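Local coordinates for sialidase B (Streptococcus pneumoniae serotype 4, PDB 4XJW), which hydrolyses alpha-2,3-, alpha-2,6- and alpha-2,8-glycosidic linkages that hold terminal sialic acid residues in oligosaccharides, glycoproteins and glycolipids, at residues Q102-T107 with S188-L193. The protein carries 1 engineered substitution. Numbering follows the deposited sequence.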
loop_
_atom_site.group_PDB
_atom_site.type_symbol
_atom_site.label_atom_id
_atom_site.label_comp_id
_atom_site.label_asym_id
_atom_site.label_seq_id
_atom_site.Cartn_x
_atom_site.Cartn_y
_atom_site.Cartn_z
ATOM N N GLN A 102 22.269 -10.854 -2.851
ATOM C CA GLN A 102 23.309 -9.876 -3.166
ATOM C C GLN A 102 22.919 -8.500 -2.653
ATOM O O GLN A 102 21.752 -8.118 -2.721
ATOM C CB GLN A 102 23.554 -9.784 -4.680
ATOM C CG GLN A 102 24.087 -11.052 -5.339
ATOM C CD GLN A 102 24.435 -10.845 -6.806
ATOM O OE1 GLN A 102 23.644 -11.165 -7.695
ATOM N NE2 GLN A 102 25.621 -10.305 -7.066
ATOM N N ALA A 103 23.892 -7.747 -2.150
ATOM C CA ALA A 103 23.644 -6.359 -1.778
ATOM C C ALA A 103 23.149 -5.552 -2.981
ATOM O O ALA A 103 23.688 -5.666 -4.091
ATOM C CB ALA A 103 24.902 -5.727 -1.193
ATOM N N VAL A 104 22.118 -4.739 -2.748
ATOM C CA VAL A 104 21.535 -3.889 -3.784
ATOM C C VAL A 104 22.326 -2.607 -3.958
ATOM O O VAL A 104 22.714 -1.973 -2.980
ATOM C CB VAL A 104 20.070 -3.535 -3.444
ATOM C CG1 VAL A 104 19.542 -2.398 -4.342
ATOM C CG2 VAL A 104 19.190 -4.772 -3.556
ATOM N N GLU A 105 22.565 -2.224 -5.209
ATOM C CA GLU A 105 23.168 -0.934 -5.484
ATOM C C GLU A 105 22.078 0.118 -5.507
ATOM O O GLU A 105 21.339 0.228 -6.480
ATOM C CB GLU A 105 23.916 -0.939 -6.815
ATOM C CG GLU A 105 24.458 0.442 -7.167
ATOM C CD GLU A 105 25.491 0.407 -8.276
ATOM O OE1 GLU A 105 25.178 0.862 -9.393
ATOM O OE2 GLU A 105 26.618 -0.068 -8.017
ATOM N N ASN A 106 21.965 0.872 -4.417
ATOM C CA ASN A 106 21.037 1.992 -4.369
ATOM C C ASN A 106 21.588 3.180 -5.113
ATOM O O ASN A 106 22.793 3.440 -5.067
ATOM C CB ASN A 106 20.780 2.429 -2.931
ATOM C CG ASN A 106 20.151 1.342 -2.093
ATOM O OD1 ASN A 106 18.935 1.116 -2.148
ATOM N ND2 ASN A 106 20.974 0.653 -1.316
ATOM N N THR A 107 20.708 3.902 -5.795
ATOM C CA THR A 107 21.124 5.082 -6.540
ATOM C C THR A 107 20.520 6.302 -5.867
ATOM O O THR A 107 19.299 6.509 -5.900
ATOM C CB THR A 107 20.680 5.026 -8.020
ATOM O OG1 THR A 107 21.182 3.829 -8.633
ATOM C CG2 THR A 107 21.208 6.244 -8.802
ATOM N N SER A 188 19.814 0.813 -10.801
ATOM C CA SER A 188 20.099 -0.609 -10.642
ATOM C C SER A 188 19.074 -1.191 -9.685
ATOM O O SER A 188 19.427 -1.909 -8.747
ATOM C CB SER A 188 21.508 -0.812 -10.084
ATOM O OG SER A 188 22.477 -0.152 -10.884
ATOM N N ASN A 189 17.805 -0.861 -9.923
ATOM C CA ASN A 189 16.737 -1.231 -9.006
ATOM C C ASN A 189 16.375 -2.710 -9.067
ATOM O O ASN A 189 16.295 -3.294 -10.153
ATOM C CB ASN A 189 15.471 -0.421 -9.288
ATOM C CG ASN A 189 15.607 1.035 -8.925
ATOM O OD1 ASN A 189 16.584 1.457 -8.312
ATOM N ND2 ASN A 189 14.614 1.816 -9.303
ATOM N N PRO A 190 16.105 -3.318 -7.903
ATOM C CA PRO A 190 15.656 -4.714 -7.855
ATOM C C PRO A 190 14.141 -4.848 -7.995
ATOM O O PRO A 190 13.623 -5.972 -8.010
ATOM C CB PRO A 190 16.073 -5.151 -6.452
ATOM C CG PRO A 190 15.934 -3.891 -5.637
ATOM C CD PRO A 190 16.364 -2.776 -6.556
ATOM N N PHE A 191 13.449 -3.718 -8.111
ATOM C CA PHE A 191 11.989 -3.681 -8.101
ATOM C C PHE A 191 11.486 -2.771 -9.227
ATOM O O PHE A 191 12.255 -2.007 -9.824
ATOM C CB PHE A 191 11.504 -3.087 -6.766
ATOM C CG PHE A 191 11.820 -1.611 -6.634
ATOM C CD1 PHE A 191 13.054 -1.195 -6.150
ATOM C CD2 PHE A 191 10.890 -0.646 -7.019
ATOM C CE1 PHE A 191 13.360 0.162 -6.048
ATOM C CE2 PHE A 191 11.185 0.710 -6.942
ATOM C CZ PHE A 191 12.428 1.114 -6.442
ATOM N N GLN A 192 10.183 -2.827 -9.489
ATOM C CA GLN A 192 9.542 -1.835 -10.333
ATOM C C GLN A 192 8.268 -1.314 -9.688
ATOM O O GLN A 192 7.790 -1.854 -8.679
ATOM C CB GLN A 192 9.258 -2.410 -11.720
ATOM C CG GLN A 192 8.454 -3.681 -11.694
ATOM C CD GLN A 192 8.637 -4.512 -12.970
ATOM O OE1 GLN A 192 9.336 -5.537 -12.982
ATOM N NE2 GLN A 192 7.992 -4.080 -14.038
ATOM N N LEU A 193 7.740 -0.230 -10.247
ATOM C CA LEU A 193 6.485 0.337 -9.779
ATOM C C LEU A 193 5.367 0.019 -10.766
ATOM O O LEU A 193 5.541 0.145 -11.985
ATOM C CB LEU A 193 6.605 1.853 -9.558
ATOM C CG LEU A 193 7.639 2.338 -8.536
ATOM C CD1 LEU A 193 7.647 3.859 -8.472
ATOM C CD2 LEU A 193 7.339 1.720 -7.182
HETATM O O HOH W 1 19.434 1.619 -8.125
HETATM O O HOH W 2 21.414 -3.593 -7.442
#
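Val104 and Pro190 meet through their carbons, the two side chains crossing at about a right angle. Both valine methyls face the CG-CD side of the proline ring: CG1 lies 3.9 Å from Pro190 CD and also near CG, while CG2 comes within 4.0 Å of Pro190 CG. Trp96 and His99 touch both residues and extend this apolar patch. The polar half of the contact centres on Ser188. Glu105 has CG anti to its backbone N (chi1 175°) and an extended chain beyond, which carries the carboxylate alongside the serine; OE1 stands 3.2 Å from Ser188 OG, compatible with a hydrogen bond, although the hydroxyl proton has another acceptor nearby. Lys37 forms a long, weak ion pair with the same oxygen and also hydrogen-bonds to Thr107 OG1.

Two waters bridge the backbones, whose nearest CA atoms, those of Glu105 and Ser188, are 6.0 Å apart. One accepts from Glu105 N and donates to Ser188 O, at 2.9 Å from each. The other accepts from Ser188 N at 2.8 Å and has Glu105 O, Thr107 OG1 and Asn189 OD1 as further hydrogen-bonding partners, each at 2.9 Å, linking the interrupted part of strand 102-113 to the loop without direct backbone pairing. Phe191 and Gln192 pack on strand 647-652, and the loop runs on to strand 205-213: a water-mediated junction between the N-terminal concanavalin-like beta-sandwich and the linker into the sialidase beta-propeller.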